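Side-chain contacts in conserved hypothetical protein (Agrobacterium tumefaciens, PDB 2FEX), which is of unknown function but belongs to the DJ-1/PfpI family, whose members include chaperones, proteases and glyoxalase-like enzymes: residues 17-22 with 157-162; 94-99 with 167-172; 149-154 with 163-168. One frame throughout, in Å; residues are numbered along the deposited sequence.

Interaction 1: residues 17-22 with 157-162; sequences PALLAA and APVSFA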
ATOM      1  N   PRO A  17       3.919  -4.402   0.004  1.00 12.50           N
ATOM      2  CA  PRO A  17       4.456  -4.557  -1.351  1.00 13.77           C
ATOM      3  C   PRO A  17       3.913  -3.529  -2.327  1.00 14.91           C
ATOM      4  O   PRO A  17       4.207  -3.603  -3.527  1.00 16.15           O
ATOM      5  CB  PRO A  17       3.943  -5.954  -1.724  1.00 14.87           C
ATOM      6  CG  PRO A  17       2.560  -5.985  -1.157  1.00 14.58           C
ATOM      7  CD  PRO A  17       2.636  -5.126   0.168  1.00 11.85           C
ATOM      8  N   ALA A  18       3.118  -2.580  -1.811  1.00 13.82           N
ATOM      9  CA  ALA A  18       2.352  -1.704  -2.682  1.00 13.33           C
ATOM     10  C   ALA A  18       3.163  -0.705  -3.493  1.00 13.32           C
ATOM     11  O   ALA A  18       3.018  -0.570  -4.729  1.00 13.84           O
ATOM     12  CB  ALA A  18       1.305  -0.906  -1.786  1.00 12.49           C
ATOM     13  N   LEU A  19       4.012   0.036  -2.796  1.00 13.25           N
ATOM     14  CA  LEU A  19       4.861   0.998  -3.497  1.00 14.77           C
ATOM     15  C   LEU A  19       5.806   0.318  -4.519  1.00 14.15           C
ATOM     16  O   LEU A  19       5.950   0.802  -5.639  1.00 15.82           O
ATOM     17  CB  LEU A  19       5.605   1.830  -2.453  1.00 15.89           C
ATOM     18  CG  LEU A  19       6.476   2.885  -3.083  1.00 19.07           C
ATOM     19  CD1 LEU A  19       5.596   3.909  -3.938  1.00 19.04           C
ATOM     20  CD2 LEU A  19       7.139   3.670  -1.911  1.00 20.03           C
ATOM     21  N   LEU A  20       6.428  -0.793  -4.107  1.00 13.84           N
ATOM     22  CA  LEU A  20       7.315  -1.505  -5.011  0.50 14.28           C
ATOM     23  C   LEU A  20       6.560  -1.951  -6.259  1.00 14.37           C
ATOM     24  O   LEU A  20       7.048  -1.707  -7.377  1.00 14.66           O
ATOM     25  CB  LEU A  20       7.953  -2.721  -4.345  0.50 14.31           C
ATOM     26  CG  LEU A  20       8.676  -3.508  -5.450  0.50 13.99           C
ATOM     27  CD1 LEU A  20      10.015  -2.883  -5.756  0.50 10.41           C
ATOM     28  CD2 LEU A  20       8.758  -5.012  -5.190  0.50 15.76           C
ATOM     29  N   ALA A  21       5.428  -2.633  -6.074  1.00 13.31           N
ATOM     30  CA  ALA A  21       4.728  -3.155  -7.249  1.00 12.59           C
ATOM     31  C   ALA A  21       4.250  -2.031  -8.150  1.00 13.75           C
ATOM     32  O   ALA A  21       4.415  -2.079  -9.374  1.00 12.50           O
ATOM     33  CB  ALA A  21       3.547  -4.050  -6.821  1.00 13.01           C
ATOM     34  N   ALA A  22       3.647  -0.992  -7.544  1.00 13.00           N
ATOM     35  CA  ALA A  22       3.066   0.079  -8.368  1.00 13.99           C
ATOM     36  C   ALA A  22       4.153   0.823  -9.161  1.00 14.52           C
ATOM     37  O   ALA A  22       3.962   1.124 -10.347  1.00 15.25           O
ATOM     38  CB  ALA A  22       2.318   1.054  -7.462  1.00 14.36           C
ATOM     39  N   ALA A 157       9.038   0.011   7.327  1.00 12.21           N
ATOM     40  CA  ALA A 157       9.998   0.564   6.340  1.00 13.86           C
ATOM     41  C   ALA A 157       9.634   0.155   4.891  1.00 13.65           C
ATOM     42  O   ALA A 157      10.513  -0.344   4.171  1.00 13.41           O
ATOM     43  CB  ALA A 157      11.434   0.093   6.669  1.00 14.11           C
ATOM     44  N   PRO A 158       8.384   0.410   4.468  1.00 13.35           N
ATOM     45  CA  PRO A 158       8.044  -0.003   3.105  1.00 13.35           C
ATOM     46  C   PRO A 158       8.811   0.747   2.015  1.00 13.87           C
ATOM     47  O   PRO A 158       9.017   0.200   0.921  1.00 13.87           O
ATOM     48  CB  PRO A 158       6.525   0.292   3.018  1.00 13.55           C
ATOM     49  CG  PRO A 158       6.287   1.450   3.991  1.00 14.41           C
ATOM     50  CD  PRO A 158       7.255   1.106   5.144  1.00 12.97           C
ATOM     51  N   VAL A 159       9.178   2.005   2.278  1.00 12.93           N
ATOM     52  CA  VAL A 159       9.850   2.791   1.230  1.00 13.10           C
ATOM     53  C   VAL A 159      11.262   2.263   0.990  1.00 13.32           C
ATOM     54  O   VAL A 159      11.635   2.002  -0.140  1.00 13.19           O
ATOM     55  CB  VAL A 159       9.844   4.287   1.550  1.00 13.23           C
ATOM     56  CG1 VAL A 159      10.512   5.028   0.358  1.00 14.57           C
ATOM     57  CG2 VAL A 159       8.370   4.725   1.784  1.00 15.50           C
ATOM     58  N   SER A 160      12.069   2.126   2.051  1.00 13.26           N
ATOM     59  CA  SER A 160      13.433   1.666   1.861  1.00 14.71           C
ATOM     60  C   SER A 160      13.460   0.184   1.404  1.00 12.96           C
ATOM     61  O   SER A 160      14.380  -0.212   0.703  1.00 14.16           O
ATOM     62  CB  SER A 160      14.298   1.885   3.095  1.00 16.23           C
ATOM     63  OG  SER A 160      13.724   1.263   4.240  1.00 14.94           O
ATOM     64  N   PHE A 161      12.425  -0.559   1.779  1.00 12.93           N
ATOM     65  CA  PHE A 161      12.292  -1.950   1.267  1.00 12.17           C
ATOM     66  C   PHE A 161      12.217  -1.883  -0.276  1.00 12.88           C
ATOM     67  O   PHE A 161      12.985  -2.584  -0.991  1.00 13.14           O
ATOM     68  CB  PHE A 161      11.023  -2.573   1.835  1.00 12.29           C
ATOM     69  CG  PHE A 161      10.862  -4.058   1.517  1.00 12.12           C
ATOM     70  CD1 PHE A 161      11.831  -4.984   1.887  1.00 11.68           C
ATOM     71  CD2 PHE A 161       9.687  -4.492   0.875  1.00 13.03           C
ATOM     72  CE1 PHE A 161      11.606  -6.389   1.666  1.00 12.15           C
ATOM     73  CE2 PHE A 161       9.451  -5.901   0.645  1.00 11.85           C
ATOM     74  CZ  PHE A 161      10.449  -6.824   1.001  1.00 13.22           C
ATOM     75  N   ALA A 162      11.339  -1.005  -0.787  1.00 13.80           N
ATOM     76  CA  ALA A 162      11.208  -0.883  -2.233  1.00 13.59           C
ATOM     77  C   ALA A 162      12.506  -0.413  -2.899  1.00 13.90           C
ATOM     78  O   ALA A 162      12.920  -0.958  -3.940  1.00 14.38           O
ATOM     79  CB  ALA A 162      10.048   0.039  -2.600  1.00 13.70           C
TER

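Interaction 2: residues 94-99 with 167-172; sequences DRLVAG and KSLGLF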
ATOM      1  N   ASP A  94      20.641 -17.838  -7.492  1.00 20.71           N
ATOM      2  CA  ASP A  94      21.205 -16.520  -7.188  1.00 22.02           C
ATOM      3  C   ASP A  94      20.221 -15.395  -7.503  1.00 19.96           C
ATOM      4  O   ASP A  94      20.622 -14.298  -7.960  1.00 22.23           O
ATOM      5  CB  ASP A  94      22.541 -16.312  -7.960  1.00 24.40           C
ATOM      6  CG  ASP A  94      23.683 -17.206  -7.409  1.00 31.65           C
ATOM      7  OD1 ASP A  94      23.771 -17.376  -6.154  1.00 38.02           O
ATOM      8  OD2 ASP A  94      24.513 -17.704  -8.216  1.00 40.18           O
ATOM      9  N   ARG A  95      18.920 -15.649  -7.262  1.00 18.38           N
ATOM     10  CA  ARG A  95      17.951 -14.580  -7.386  1.00 16.13           C
ATOM     11  C   ARG A  95      17.764 -13.863  -6.052  1.00 15.77           C
ATOM     12  O   ARG A  95      17.740 -14.495  -4.981  1.00 15.70           O
ATOM     13  CB  ARG A  95      16.560 -15.104  -7.813  1.00 16.36           C
ATOM     14  CG  ARG A  95      16.532 -15.883  -9.098  1.00 16.43           C
ATOM     15  CD  ARG A  95      17.128 -15.053 -10.233  1.00 18.70           C
ATOM     16  NE  ARG A  95      16.766 -15.661 -11.491  1.00 19.07           N
ATOM     17  CZ  ARG A  95      17.198 -15.211 -12.658  1.00 27.98           C
ATOM     18  NH1 ARG A  95      18.049 -14.164 -12.708  1.00 29.40           N
ATOM     19  NH2 ARG A  95      16.822 -15.823 -13.770  1.00 30.40           N
ATOM     20  N   LEU A  96      17.536 -12.553  -6.154  1.00 15.17           N
ATOM     21  CA  LEU A  96      17.171 -11.735  -4.990  1.00 15.04           C
ATOM     22  C   LEU A  96      15.985 -12.344  -4.241  1.00 16.02           C
ATOM     23  O   LEU A  96      14.996 -12.708  -4.885  1.00 15.05           O
ATOM     24  CB  LEU A  96      16.721 -10.344  -5.498  1.00 15.41           C
ATOM     25  CG  LEU A  96      16.128  -9.380  -4.476  1.00 17.25           C
ATOM     26  CD1 LEU A  96      17.213  -9.118  -3.392  1.00 21.44           C
ATOM     27  CD2 LEU A  96      15.764  -8.057  -5.192  1.00 18.41           C
ATOM     28  N   VAL A  97      16.088 -12.442  -2.918  1.00 14.11           N
ATOM     29  CA  VAL A  97      14.919 -12.832  -2.086  1.00 13.73           C
ATOM     30  C   VAL A  97      14.702 -11.680  -1.084  1.00 13.78           C
ATOM     31  O   VAL A  97      15.683 -11.262  -0.476  1.00 13.57           O
ATOM     32  CB  VAL A  97      15.133 -14.169  -1.362  1.00 15.71           C
ATOM     33  CG1 VAL A  97      13.994 -14.424  -0.380  1.00 16.81           C
ATOM     34  CG2 VAL A  97      15.157 -15.276  -2.414  1.00 15.79           C
ATOM     35  N   ALA A  98      13.482 -11.150  -0.954  1.00 13.04           N
ATOM     36  CA  ALA A  98      13.272  -9.938  -0.110  1.00 12.37           C
ATOM     37  C   ALA A  98      12.083 -10.286   0.779  1.00 13.25           C
ATOM     38  O   ALA A  98      11.048 -10.830   0.281  1.00 14.20           O
ATOM     39  CB  ALA A  98      12.908  -8.736  -0.956  1.00 13.13           C
ATOM     40  N   GLY A  99      12.191  -9.948   2.060  1.00 12.79           N
ATOM     41  CA  GLY A  99      11.085 -10.190   2.990  1.00 11.87           C
ATOM     42  C   GLY A  99      10.972  -9.027   3.944  1.00 12.73           C
ATOM     43  O   GLY A  99      11.984  -8.515   4.425  1.00 12.89           O
ATOM     44  N   LYS A 167      17.365  -1.239  -6.176  1.00 16.21           N
ATOM     45  CA  LYS A 167      18.830  -1.153  -6.292  1.00 18.88           C
ATOM     46  C   LYS A 167      19.450  -2.511  -6.601  1.00 19.26           C
ATOM     47  O   LYS A 167      20.328  -2.603  -7.479  1.00 20.99           O
ATOM     48  CB  LYS A 167      19.460  -0.591  -5.019  1.00 19.24           C
ATOM     49  CG  LYS A 167      19.145   0.918  -4.820  1.00 20.56           C
ATOM     50  CD  LYS A 167      19.860   1.384  -3.552  1.00 21.39           C
ATOM     51  CE  LYS A 167      19.871   2.912  -3.498  1.00 27.42           C
ATOM     52  NZ  LYS A 167      20.617   3.454  -2.308  1.00 28.01           N
ATOM     53  N   SER A 168      19.018  -3.556  -5.878  1.00 19.20           N
ATOM     54  CA  SER A 168      19.532  -4.929  -6.110  0.50 19.45           C
ATOM     55  C   SER A 168      19.380  -5.352  -7.575  1.00 19.96           C
ATOM     56  O   SER A 168      20.268  -6.030  -8.159  1.00 22.03           O
ATOM     57  CB  SER A 168      18.842  -5.958  -5.216  0.50 19.28           C
ATOM     58  OG  SER A 168      19.292  -7.282  -5.516  0.50 14.45           O
ATOM     59  N   LEU A 169      18.265  -4.945  -8.180  1.00 19.35           N
ATOM     60  CA  LEU A 169      17.950  -5.283  -9.562  1.00 19.25           C
ATOM     61  C   LEU A 169      18.559  -4.336 -10.615  1.00 21.07           C
ATOM     62  O   LEU A 169      18.324  -4.526 -11.830  1.00 22.90           O
ATOM     63  CB  LEU A 169      16.417  -5.398  -9.728  1.00 18.10           C
ATOM     64  CG  LEU A 169      15.763  -6.542  -8.932  1.00 17.70           C
ATOM     65  CD1 LEU A 169      14.236  -6.420  -8.959  1.00 17.88           C
ATOM     66  CD2 LEU A 169      16.179  -7.896  -9.544  1.00 22.06           C
ATOM     67  N   GLY A 170      19.364  -3.378 -10.164  1.00 21.00           N
ATOM     68  CA  GLY A 170      19.969  -2.363 -11.073  1.00 22.96           C
ATOM     69  C   GLY A 170      18.906  -1.462 -11.708  1.00 23.15           C
ATOM     70  O   GLY A 170      19.123  -0.891 -12.798  1.00 25.48           O
ATOM     71  N   LEU A 171      17.780  -1.266 -11.024  1.00 22.16           N
ATOM     72  CA  LEU A 171      16.662  -0.489 -11.544  1.00 22.53           C
ATOM     73  C   LEU A 171      16.448   0.846 -10.838  1.00 22.08           C
ATOM     74  O   LEU A 171      15.441   1.511 -11.103  1.00 23.41           O
ATOM     75  CB  LEU A 171      15.339  -1.257 -11.457  1.00 23.18           C
ATOM     76  CG  LEU A 171      15.371  -2.541 -12.260  1.00 27.52           C
ATOM     77  CD1 LEU A 171      14.055  -3.252 -11.924  1.00 29.56           C
ATOM     78  CD2 LEU A 171      15.601  -2.308 -13.773  1.00 33.43           C
ATOM     79  N   PHE A 172      17.349   1.229  -9.933  1.00 20.62           N
ATOM     80  CA  PHE A 172      17.114   2.456  -9.177  1.00 20.37           C
ATOM     81  C   PHE A 172      17.799   3.641  -9.866  1.00 22.98           C
ATOM     82  O   PHE A 172      18.790   4.169  -9.375  1.00 24.05           O
ATOM     83  CB  PHE A 172      17.572   2.312  -7.722  1.00 20.45           C
ATOM     84  CG  PHE A 172      17.039   3.359  -6.808  1.00 18.46           C
ATOM     85  CD1 PHE A 172      15.671   3.476  -6.565  1.00 20.29           C
ATOM     86  CD2 PHE A 172      17.952   4.250  -6.154  1.00 22.26           C
ATOM     87  CE1 PHE A 172      15.197   4.486  -5.673  1.00 21.73           C
ATOM     88  CE2 PHE A 172      17.501   5.210  -5.245  1.00 22.76           C
ATOM     89  CZ  PHE A 172      16.138   5.351  -5.016  1.00 21.90           C
TER

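Interaction 3: residues 149-154 with 163-168; sequences GVVTAA and VEILKS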
ATOM      1  N   GLY A 149      22.394 -10.638  -1.629  1.00 19.09           N
ATOM      2  CA  GLY A 149      21.179 -10.963  -2.429  1.00 18.94           C
ATOM      3  C   GLY A 149      19.936 -11.171  -1.599  1.00 17.32           C
ATOM      4  O   GLY A 149      18.953 -11.756  -2.071  1.00 16.84           O
ATOM      5  N   VAL A 150      19.952 -10.694  -0.352  1.00 15.07           N
ATOM      6  CA  VAL A 150      18.780 -10.786   0.501  1.00 14.23           C
ATOM      7  C   VAL A 150      18.463  -9.382   1.018  1.00 15.22           C
ATOM      8  O   VAL A 150      19.318  -8.681   1.583  1.00 14.24           O
ATOM      9  CB  VAL A 150      19.087 -11.726   1.725  1.00 14.53           C
ATOM     10  CG1 VAL A 150      17.906 -11.739   2.744  1.00 17.51           C
ATOM     11  CG2 VAL A 150      19.398 -13.157   1.231  1.00 15.40           C
ATOM     12  N   VAL A 151      17.220  -8.968   0.830  1.00 12.83           N
ATOM     13  CA  VAL A 151      16.770  -7.680   1.326  1.00 13.48           C
ATOM     14  C   VAL A 151      15.744  -7.946   2.453  1.00 13.20           C
ATOM     15  O   VAL A 151      14.813  -8.757   2.299  1.00 12.70           O
ATOM     16  CB  VAL A 151      16.089  -6.864   0.203  1.00 13.85           C
ATOM     17  CG1 VAL A 151      15.403  -5.594   0.795  1.00 15.20           C
ATOM     18  CG2 VAL A 151      17.188  -6.436  -0.843  1.00 15.69           C
ATOM     19  N   THR A 152      15.906  -7.259   3.575  1.00 13.40           N
ATOM     20  CA  THR A 152      14.983  -7.391   4.682  1.00 12.87           C
ATOM     21  C   THR A 152      14.600  -5.997   5.220  1.00 13.63           C
ATOM     22  O   THR A 152      15.323  -5.033   5.037  1.00 13.37           O
ATOM     23  CB  THR A 152      15.578  -8.274   5.827  1.00 13.10           C
ATOM     24  OG1 THR A 152      16.888  -7.772   6.153  1.00 13.62           O
ATOM     25  CG2 THR A 152      15.618  -9.778   5.374  1.00 14.36           C
ATOM     26  N   ALA A 153      13.433  -5.934   5.870  1.00 12.42           N
ATOM     27  CA  ALA A 153      12.928  -4.696   6.473  1.00 12.48           C
ATOM     28  C   ALA A 153      11.867  -5.002   7.487  1.00 13.05           C
ATOM     29  O   ALA A 153      11.235  -6.068   7.463  1.00 12.61           O
ATOM     30  CB  ALA A 153      12.312  -3.833   5.378  1.00 13.24           C
ATOM     31  N   ALA A 154      11.683  -4.020   8.379  1.00 13.63           N
ATOM     32  CA  ALA A 154      10.568  -4.057   9.325  1.00 12.46           C
ATOM     33  C   ALA A 154       9.329  -3.604   8.500  1.00 12.55           C
ATOM     34  O   ALA A 154       9.475  -2.897   7.462  1.00 12.48           O
ATOM     35  CB  ALA A 154      10.858  -3.069  10.413  1.00 12.16           C
ATOM     36  N   VAL A 163      13.145   0.579  -2.294  1.00 13.29           N
ATOM     37  CA  VAL A 163      14.359   1.181  -2.896  1.00 14.51           C
ATOM     38  C   VAL A 163      15.447   0.078  -2.939  1.00 14.90           C
ATOM     39  O   VAL A 163      16.132  -0.062  -3.954  1.00 15.27           O
ATOM     40  CB  VAL A 163      14.841   2.359  -2.051  1.00 14.42           C
ATOM     41  CG1 VAL A 163      16.285   2.732  -2.424  1.00 17.24           C
ATOM     42  CG2 VAL A 163      13.829   3.533  -2.157  1.00 15.20           C
ATOM     43  N   GLU A 164      15.590  -0.711  -1.858  1.00 14.41           N
ATOM     44  CA  GLU A 164      16.695  -1.704  -1.837  1.00 15.05           C
ATOM     45  C   GLU A 164      16.444  -2.838  -2.855  1.00 14.84           C
ATOM     46  O   GLU A 164      17.397  -3.363  -3.443  1.00 15.82           O
ATOM     47  CB  GLU A 164      16.917  -2.286  -0.441  1.00 15.99           C
ATOM     48  CG  GLU A 164      17.453  -1.267   0.569  1.00 15.80           C
ATOM     49  CD  GLU A 164      18.883  -0.760   0.232  1.00 19.07           C
ATOM     50  OE1 GLU A 164      19.608  -1.326  -0.654  1.00 20.38           O
ATOM     51  OE2 GLU A 164      19.283   0.250   0.859  1.00 21.63           O
ATOM     52  N   ILE A 165      15.164  -3.185  -3.083  1.00 13.77           N
ATOM     53  CA  ILE A 165      14.832  -4.201  -4.086  1.00 13.97           C
ATOM     54  C   ILE A 165      15.201  -3.668  -5.450  1.00 15.26           C
ATOM     55  O   ILE A 165      15.893  -4.360  -6.248  1.00 16.91           O
ATOM     56  CB  ILE A 165      13.335  -4.549  -4.036  1.00 13.50           C
ATOM     57  CG1 ILE A 165      13.093  -5.332  -2.721  1.00 13.23           C
ATOM     58  CG2 ILE A 165      12.871  -5.354  -5.264  1.00 12.62           C
ATOM     59  CD1 ILE A 165      11.626  -5.451  -2.284  1.00 13.63           C
ATOM     60  N   LEU A 166      14.790  -2.424  -5.717  1.00 14.34           N
ATOM     61  CA  LEU A 166      15.135  -1.808  -6.995  1.00 15.32           C
ATOM     62  C   LEU A 166      16.645  -1.655  -7.209  1.00 16.47           C
ATOM     63  O   LEU A 166      17.123  -1.950  -8.292  1.00 18.42           O
ATOM     64  CB  LEU A 166      14.451  -0.462  -7.143  1.00 16.53           C
ATOM     65  CG  LEU A 166      12.923  -0.582  -7.261  1.00 17.16           C
ATOM     66  CD1 LEU A 166      12.373   0.812  -7.301  1.00 20.62           C
ATOM     67  CD2 LEU A 166      12.503  -1.456  -8.493  1.00 19.42           C
ATOM     68  N   LYS A 167      17.365  -1.239  -6.176  1.00 16.21           N
ATOM     69  CA  LYS A 167      18.830  -1.153  -6.292  1.00 18.88           C
ATOM     70  C   LYS A 167      19.450  -2.511  -6.601  1.00 19.26           C
ATOM     71  O   LYS A 167      20.328  -2.603  -7.479  1.00 20.99           O
ATOM     72  CB  LYS A 167      19.460  -0.591  -5.019  1.00 19.24           C
ATOM     73  CG  LYS A 167      19.145   0.918  -4.820  1.00 20.56           C
ATOM     74  CD  LYS A 167      19.860   1.384  -3.552  1.00 21.39           C
ATOM     75  CE  LYS A 167      19.871   2.912  -3.498  1.00 27.42           C
ATOM     76  NZ  LYS A 167      20.617   3.454  -2.308  1.00 28.01           N
ATOM     77  N   SER A 168      19.018  -3.556  -5.878  1.00 19.20           N
ATOM     78  CA  SER A 168      19.532  -4.929  -6.110  0.50 19.45           C
ATOM     79  C   SER A 168      19.380  -5.352  -7.575  1.00 19.96           C
ATOM     80  O   SER A 168      20.268  -6.030  -8.159  1.00 22.03           O
ATOM     81  CB  SER A 168      18.842  -5.958  -5.216  0.50 19.28           C
ATOM     82  OG  SER A 168      19.292  -7.282  -5.516  0.50 14.45           O
TER

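Interaction 1: residues 17-22 with 157-162
Leu20 and Ala162 bring two helices together in the N-terminal halves of both. Helices 18-27 and 158-168 run side by side in roughly the same direction, and Leu20 CA and Ala162 CA are only 4.8 Å apart. So close an approach depends on how little lies between the backbones: the methyl of Ala162 rests 3.9 Å from Leu20 CB and 4.0 Å from Leu20 CA, so it presses against the root of the leucine and against the helix itself. Leu20 was modelled in two conformers, but this tight part rests on CA and CB, not on where the isopropyl end goes.

One residue earlier on helix 18-27, and about a turn earlier on helix 158-168, the fit is looser. Leu19 has CG anti to its backbone N (chi1 -178°) and sends CD2 across to Val159 CG2, 4.0 Å away. The CB of Val159 points away from the opposite helix, yet with CG1 anti to N (chi1 -177°) the other branch, CG2, lies beside the nitrogen and can still be met. The two side chains cross obliquely and share one methyl pair. Phe183 packs on both, whereas Val159 stays partly exposed, as does Pro158 beside it.

At this looser end the second subunit arrives. Glu186 of that chain takes the amide protons of Val159 and Ser160, one on each carboxylate oxygen, and its negative charge would be well placed against the positive end of helix 158-168.

Between 17-22 and 157-162 themselves the chemistry is wholly apolar, which implies that shape fit and burial hold these helices together, while two backbone amides at the start of helix 158-168 find their acceptor in Glu186 of the second subunit.

Interaction 2: residues 94-99 with 167-172
Leu96, the first residue of strand 96-100, faces Ser168, the last helical residue of 158-168, with 7.3 Å between their CA atoms. Both segments turn through a Schellman motif. Asp94, with positive phi, closes helix 84-92 just before the strand starts: Arg95 N returns to Phe90 O and Asp94 N to Arg91 O. Gly170 does the same for helix 158-168, its phi of 65° being one that glycine takes easily, and its N bonds to Lys167 O, while Leu171 N probably bonds to Leu166 O.

Against this backbone, Leu96 does most of the work. With CG anti to its backbone N (chi1 173°), both methyls extend off the sheet toward the helix end. CD2 sits between two neighbours, 3.7 Å from Ser168 CB and 4.0 Å from Leu169 CG. CD1 lies against the serine too, 4.0 Å from Ser168 CB, and packs on Gly149 O. The hydroxyl also lies over the leucine, its OG 3.5 Å from Leu96 CD1, but Ser168 has two conformers, so that approach is less certain than the one through CB. Leu169 reaches in by its branch point, and its side chain touches Asp65 as well.

Leu96 is buried and Ser168 exposed, so the contact marks an edge of the core. Carbon offers the serine hydroxyl no hydrogen bond here; what the leucine gains is a lid over its methyls, by dispersion and loss of water.

Interaction 3: residues 149-154 with 163-168
Val151 points its CB from strand 150-153 straight at helix 158-168, and everything it touches there depends on the two branches that follow. CG1 stands anti to the backbone N (chi1 171°) and meets Glu164 CB at 3.8 Å; the same methyl also approaches Ile165 CG1, at 4.2 Å. CG2, placed beside the backbone N, lies 4.0 Å from Glu164 O, a carbonyl already used by Ser168 N within the helix, and 4.2 Å from Glu164 CB. The CA atoms of Val151 and Ile165 are 6.7 Å apart.

This is a helix packed on the strand that precedes it, the last beta-alpha step of the alpha/beta sandwich of the DJ-1/PfpI family: strand 150-153 runs parallel to its neighbour 96-100, and the chain then turns back as helix 158-168 over one face of the sheet.

Glu164 crosses the valine at about a right angle; of its side chain, only CB is in contact. Bent at chi2 (-66°), it carries the carboxylate away from Val151, while Ser146 of the antiparallel edge strand 145-147 touches both side chains.

In the fold
Helix 158-168 takes part in all three contacts: its start in interaction 1, its second half in interaction 3, its end in interaction 2. Interactions 2 and 3 have centres only 6 Å apart, share Lys167 and Ser168, and use neighbouring parallel strands that Gly99 N probably joins to Val151 O at 2.9 Å. Interaction 1 lies 10 Å from interaction 3 and 13 Å from interaction 2, centre to centre, but Phe161 bridges the gap: its CD1 is 3.8 Å from Val151 CG1 and its CZ 3.7 Å from Ala98 CB. Gly99, Cys101 and Ala103 fit a nucleophile-elbow pattern; such a site, if real, would lie where strand 96-100 ends, away from Leu96 of interaction 2.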